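Local coordinates for hydrazine synthase subunit alpha (Candidatus Kuenenia stuttgartiensis, PDB 5C2V), which forms hydrazine from ammonia and the hydroxylamine made by the gamma subunit, the second half-reaction of the haem-containing hydrazine synthase complex, at residues Ser287-Val299 and Tyr337-Leu349. Residues are numbered along the deposited sequence; the frame is centred on the assembly and turned at random.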
loop_
_atom_site.group_PDB
_atom_site.type_symbol
_atom_site.label_atom_id
_atom_site.label_comp_id
_atom_site.label_asym_id
_atom_site.label_seq_id
_atom_site.Cartn_x
_atom_site.Cartn_y
_atom_site.Cartn_z
ATOM N N SER D 287 0.337 9.528 -18.601
ATOM C CA SER D 287 -0.030 9.706 -20.005
ATOM C C SER D 287 0.771 10.803 -20.696
ATOM O O SER D 287 1.454 11.587 -20.041
ATOM C CB SER D 287 -1.524 10.011 -20.128
ATOM O OG SER D 287 -1.833 11.284 -19.589
ATOM N N GLN D 288 0.681 10.835 -22.025
ATOM C CA GLN D 288 1.305 11.877 -22.839
ATOM C C GLN D 288 2.810 11.949 -22.604
ATOM O O GLN D 288 3.379 13.031 -22.460
ATOM C CB GLN D 288 0.648 13.231 -22.555
ATOM C CG GLN D 288 -0.856 13.239 -22.802
ATOM C CD GLN D 288 -1.559 14.410 -22.142
ATOM O OE1 GLN D 288 -0.923 15.377 -21.729
ATOM N NE2 GLN D 288 -2.881 14.325 -22.039
ATOM N N ALA D 289 3.448 10.784 -22.573
ATOM C CA ALA D 289 4.875 10.688 -22.289
ATOM C C ALA D 289 5.728 11.058 -23.499
ATOM O O ALA D 289 5.510 10.562 -24.605
ATOM C CB ALA D 289 5.221 9.285 -21.814
ATOM N N LYS D 290 6.698 11.940 -23.276
ATOM C CA LYS D 290 7.665 12.311 -24.301
ATOM C C LYS D 290 9.063 12.343 -23.692
ATOM O O LYS D 290 9.213 12.319 -22.471
ATOM C CB LYS D 290 7.311 13.664 -24.922
ATOM C CG LYS D 290 5.951 13.690 -25.606
ATOM C CD LYS D 290 5.711 15.000 -26.336
ATOM C CE LYS D 290 4.274 15.098 -26.824
ATOM N NZ LYS D 290 3.904 13.958 -27.708
ATOM N N ILE D 291 10.087 12.392 -24.539
ATOM C CA ILE D 291 11.465 12.312 -24.067
ATOM C C ILE D 291 12.285 13.545 -24.444
ATOM O O ILE D 291 12.250 13.997 -25.589
ATOM C CB ILE D 291 12.165 11.051 -24.615
ATOM C CG1 ILE D 291 11.294 9.816 -24.373
ATOM C CG2 ILE D 291 13.537 10.879 -23.982
ATOM C CD1 ILE D 291 11.914 8.524 -24.848
ATOM N N THR D 292 13.019 14.082 -23.473
ATOM C CA THR D 292 13.867 15.249 -23.699
ATOM C C THR D 292 15.144 14.871 -24.438
ATOM O O THR D 292 15.656 13.764 -24.290
ATOM C CB THR D 292 14.248 15.941 -22.380
ATOM O OG1 THR D 292 15.001 15.035 -21.565
ATOM C CG2 THR D 292 13.003 16.380 -21.631
ATOM N N PHE D 293 15.641 15.794 -25.251
ATOM C CA PHE D 293 16.842 15.556 -26.042
ATOM C C PHE D 293 18.146 15.804 -25.281
ATOM O O PHE D 293 19.101 15.041 -25.420
ATOM C CB PHE D 293 16.784 16.408 -27.310
ATOM C CG PHE D 293 15.574 16.131 -28.156
ATOM C CD1 PHE D 293 15.586 15.108 -29.088
ATOM C CD2 PHE D 293 14.414 16.871 -27.993
ATOM C CE1 PHE D 293 14.470 14.840 -29.859
ATOM C CE2 PHE D 293 13.295 16.608 -28.761
ATOM C CZ PHE D 293 13.323 15.592 -29.694
ATOM N N GLY D 294 18.193 16.872 -24.488
ATOM C CA GLY D 294 19.416 17.229 -23.788
ATOM C C GLY D 294 19.868 16.294 -22.680
ATOM O O GLY D 294 20.966 15.740 -22.744
ATOM N N ASP D 295 19.031 16.111 -21.664
ATOM C CA ASP D 295 19.372 15.228 -20.548
ATOM C C ASP D 295 18.730 13.849 -20.673
ATOM O O ASP D 295 18.891 13.004 -19.792
ATOM C CB ASP D 295 18.985 15.872 -19.211
ATOM C CG ASP D 295 17.665 16.611 -19.273
ATOM O OD1 ASP D 295 16.793 16.218 -20.076
ATOM O OD2 ASP D 295 17.500 17.589 -18.513
ATOM N N ARG D 296 17.999 13.638 -21.766
ATOM C CA ARG D 296 17.328 12.366 -22.035
ATOM C C ARG D 296 16.412 11.938 -20.893
ATOM O O ARG D 296 16.641 10.913 -20.251
ATOM C CB ARG D 296 18.357 11.268 -22.317
ATOM C CG ARG D 296 18.793 11.184 -23.767
ATOM C CD ARG D 296 20.000 10.275 -23.921
ATOM N NE ARG D 296 20.074 9.684 -25.253
ATOM C CZ ARG D 296 19.766 8.419 -25.524
ATOM N NH1 ARG D 296 19.369 7.611 -24.551
ATOM N NH2 ARG D 296 19.858 7.961 -26.764
ATOM N N LYS D 297 15.369 12.724 -20.654
ATOM C CA LYS D 297 14.413 12.415 -19.601
ATOM C C LYS D 297 13.041 12.110 -20.181
ATOM O O LYS D 297 12.549 12.835 -21.044
ATOM C CB LYS D 297 14.303 13.576 -18.610
ATOM C CG LYS D 297 15.568 13.861 -17.822
ATOM C CD LYS D 297 15.360 15.026 -16.866
ATOM C CE LYS D 297 16.609 15.299 -16.045
ATOM N NZ LYS D 297 16.422 16.457 -15.127
ATOM N N ILE D 298 12.424 11.037 -19.702
ATOM C CA ILE D 298 11.037 10.774 -20.037
ATOM C C ILE D 298 10.188 11.684 -19.171
ATOM O O ILE D 298 10.201 11.576 -17.943
ATOM C CB ILE D 298 10.640 9.304 -19.796
ATOM C CG1 ILE D 298 11.560 8.358 -20.570
ATOM C CG2 ILE D 298 9.184 9.075 -20.182
ATOM C CD1 ILE D 298 11.277 6.893 -20.315
ATOM N N VAL D 299 9.451 12.576 -19.821
ATOM C CA VAL D 299 8.601 13.533 -19.130
ATOM C C VAL D 299 7.153 13.209 -19.437
ATOM O O VAL D 299 6.758 13.140 -20.601
ATOM C CB VAL D 299 8.913 14.984 -19.544
ATOM C CG1 VAL D 299 7.901 15.942 -18.931
ATOM C CG2 VAL D 299 10.328 15.361 -19.139
ATOM N N TYR D 337 -1.360 20.703 -15.214
ATOM C CA TYR D 337 -0.535 20.616 -16.414
ATOM C C TYR D 337 -0.986 19.485 -17.332
ATOM O O TYR D 337 -1.491 18.460 -16.873
ATOM C CB TYR D 337 0.936 20.413 -16.040
ATOM C CG TYR D 337 1.591 21.609 -15.389
ATOM C CD1 TYR D 337 1.374 21.902 -14.048
ATOM C CD2 TYR D 337 2.439 22.438 -16.111
ATOM C CE1 TYR D 337 1.977 22.992 -13.449
ATOM C CE2 TYR D 337 3.046 23.530 -15.521
ATOM C CZ TYR D 337 2.812 23.801 -14.189
ATOM O OH TYR D 337 3.414 24.887 -13.597
ATOM N N ARG D 338 -0.795 19.680 -18.632
ATOM C CA ARG D 338 -1.087 18.651 -19.622
ATOM C C ARG D 338 -0.291 18.894 -20.904
ATOM O O ARG D 338 0.159 20.013 -21.168
ATOM C CB ARG D 338 -2.588 18.609 -19.928
ATOM C CG ARG D 338 -3.094 19.822 -20.688
ATOM C CD ARG D 338 -4.611 19.909 -20.706
ATOM N NE ARG D 338 -5.234 18.790 -21.402
ATOM C CZ ARG D 338 -6.536 18.711 -21.665
ATOM N NH1 ARG D 338 -7.349 19.690 -21.293
ATOM N NH2 ARG D 338 -7.024 17.655 -22.303
ATOM N N SER D 339 -0.123 17.830 -21.684
ATOM C CA SER D 339 0.513 17.886 -23.002
ATOM C C SER D 339 1.866 18.602 -23.037
ATOM O O SER D 339 1.993 19.651 -23.669
ATOM C CB SER D 339 -0.437 18.556 -23.996
ATOM O OG SER D 339 -1.714 17.942 -23.974
ATOM N N PRO D 340 2.880 18.040 -22.359
ATOM C CA PRO D 340 4.218 18.641 -22.421
ATOM C C PRO D 340 4.917 18.337 -23.745
ATOM O O PRO D 340 4.750 17.240 -24.276
ATOM C CB PRO D 340 4.945 17.981 -21.250
ATOM C CG PRO D 340 4.308 16.637 -21.143
ATOM C CD PRO D 340 2.861 16.821 -21.530
ATOM N N TYR D 341 5.681 19.289 -24.272
ATOM C CA TYR D 341 6.399 19.070 -25.525
ATOM C C TYR D 341 7.848 19.556 -25.485
ATOM O O TYR D 341 8.119 20.725 -25.758
ATOM C CB TYR D 341 5.671 19.736 -26.691
ATOM C CG TYR D 341 5.966 19.056 -28.006
ATOM C CD1 TYR D 341 7.106 19.371 -28.733
ATOM C CD2 TYR D 341 5.118 18.080 -28.509
ATOM C CE1 TYR D 341 7.385 18.744 -29.928
ATOM C CE2 TYR D 341 5.388 17.446 -29.703
ATOM C CZ TYR D 341 6.522 17.782 -30.408
ATOM O OH TYR D 341 6.792 17.153 -31.597
ATOM N N PRO D 342 8.782 18.659 -25.132
ATOM C CA PRO D 342 10.210 18.997 -25.081
ATOM C C PRO D 342 10.766 19.412 -26.443
ATOM O O PRO D 342 10.337 18.888 -27.473
ATOM C CB PRO D 342 10.870 17.694 -24.606
ATOM C CG PRO D 342 9.755 16.842 -24.081
ATOM C CD PRO D 342 8.543 17.232 -24.857
ATOM N N LEU D 343 11.717 20.342 -26.440
ATOM C CA LEU D 343 12.380 20.771 -27.667
ATOM C C LEU D 343 13.858 20.391 -27.642
ATOM O O LEU D 343 14.458 20.301 -26.572
ATOM C CB LEU D 343 12.235 22.285 -27.863
ATOM C CG LEU D 343 10.906 22.830 -28.391
ATOM C CD1 LEU D 343 10.976 24.344 -28.540
ATOM C CD2 LEU D 343 10.545 22.179 -29.715
ATOM N N PRO D 344 14.448 20.165 -28.827
ATOM C CA PRO D 344 15.885 19.903 -28.983
ATOM C C PRO D 344 16.759 21.046 -28.468
ATOM O O PRO D 344 17.962 20.870 -28.282
ATOM C CB PRO D 344 16.044 19.734 -30.496
ATOM C CG PRO D 344 14.719 19.239 -30.949
ATOM C CD PRO D 344 13.717 19.955 -30.090
ATOM N N ASP D 345 16.147 22.204 -28.238
ATOM C CA ASP D 345 16.846 23.377 -27.726
ATOM C C ASP D 345 16.883 23.347 -26.205
ATOM O O ASP D 345 17.299 24.317 -25.568
ATOM C CB ASP D 345 16.168 24.662 -28.202
ATOM C CG ASP D 345 15.917 24.668 -29.693
ATOM O OD1 ASP D 345 16.720 24.063 -30.433
ATOM O OD2 ASP D 345 14.916 25.277 -30.125
ATOM N N ASP D 346 16.419 22.231 -25.644
ATOM C CA ASP D 346 16.258 22.042 -24.203
ATOM C C ASP D 346 15.188 22.972 -23.645
ATOM O O ASP D 346 15.210 23.324 -22.466
ATOM C CB ASP D 346 17.582 22.249 -23.460
ATOM C CG ASP D 346 18.642 21.248 -23.869
ATOM O OD1 ASP D 346 18.272 20.149 -24.330
ATOM O OD2 ASP D 346 19.844 21.560 -23.728
ATOM N N ARG D 347 14.250 23.366 -24.501
ATOM C CA ARG D 347 13.068 24.079 -24.045
ATOM C C ARG D 347 11.884 23.123 -24.037
ATOM O O ARG D 347 12.003 21.979 -24.476
ATOM C CB ARG D 347 12.778 25.287 -24.939
ATOM C CG ARG D 347 13.909 26.300 -25.006
ATOM C CD ARG D 347 13.515 27.515 -25.834
ATOM N NE ARG D 347 13.269 27.173 -27.231
ATOM C CZ ARG D 347 12.818 28.031 -28.141
ATOM N NH1 ARG D 347 12.558 29.285 -27.800
ATOM N NH2 ARG D 347 12.623 27.633 -29.391
ATOM N N MET D 348 10.742 23.590 -23.544
ATOM C CA MET D 348 9.539 22.770 -23.542
ATOM C C MET D 348 8.279 23.629 -23.598
ATOM O O MET D 348 8.214 24.694 -22.984
ATOM C CB MET D 348 9.517 21.865 -22.306
ATOM C CG MET D 348 8.383 20.851 -22.287
ATOM S SD MET D 348 8.617 19.552 -21.058
ATOM C CE MET D 348 8.765 20.521 -19.560
ATOM N N LEU D 349 7.280 23.156 -24.335
ATOM C CA LEU D 349 5.979 23.810 -24.380
ATOM C C LEU D 349 4.972 23.000 -23.577
ATOM O O LEU D 349 4.817 21.798 -23.795
ATOM C CB LEU D 349 5.497 23.977 -25.823
ATOM C CG LEU D 349 6.091 25.132 -26.631
ATOM C CD1 LEU D 349 5.650 25.047 -28.083
ATOM C CD2 LEU D 349 5.688 26.467 -26.027
#
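Two successive blades of the six-bladed beta-propeller pack here along their first strands and the hairpin turns that follow, Gln288 meeting Ser339 at one end and Phe293 meeting Pro344 at the other. Gln288 OE1 accepts a hydrogen bond from Ser339 N at 2.6 Å, the donor tilted 22° from the carbonyl plane; Ser339 OG adds a weak bond to the same oxygen. Gln288 CG lies beside its own backbone N (chi1 -57°) and the chain runs out straight, which carries the amide across to Ser339. Strands 289-291 and 337-342 run nearly parallel, 11° apart, with their axes 6.9 Å from each other, so side chains rather than a shared sheet join the blades. Lys290 lays its aliphatic chain over the second of these: CD and CE pass by Pro340 O, CE is 3.5 Å from Tyr341 CD2, and CB touches the Pro342 ring. Lys290 also makes a cation-pi contact with Trp232. From strand 297-299, Val299 CG1 meets Pro340 CB and, on strand 348-349, Met348 SD, both at 4.3 Å. In the hairpin turns, Pro344 CG sits over one face of the Phe293 ring, 4.0 Å from its centroid, a CH-pi contact, while Pro342 O lies at the ring edge. Asp346, salt-bridged to Lys23, lies beside Gly294.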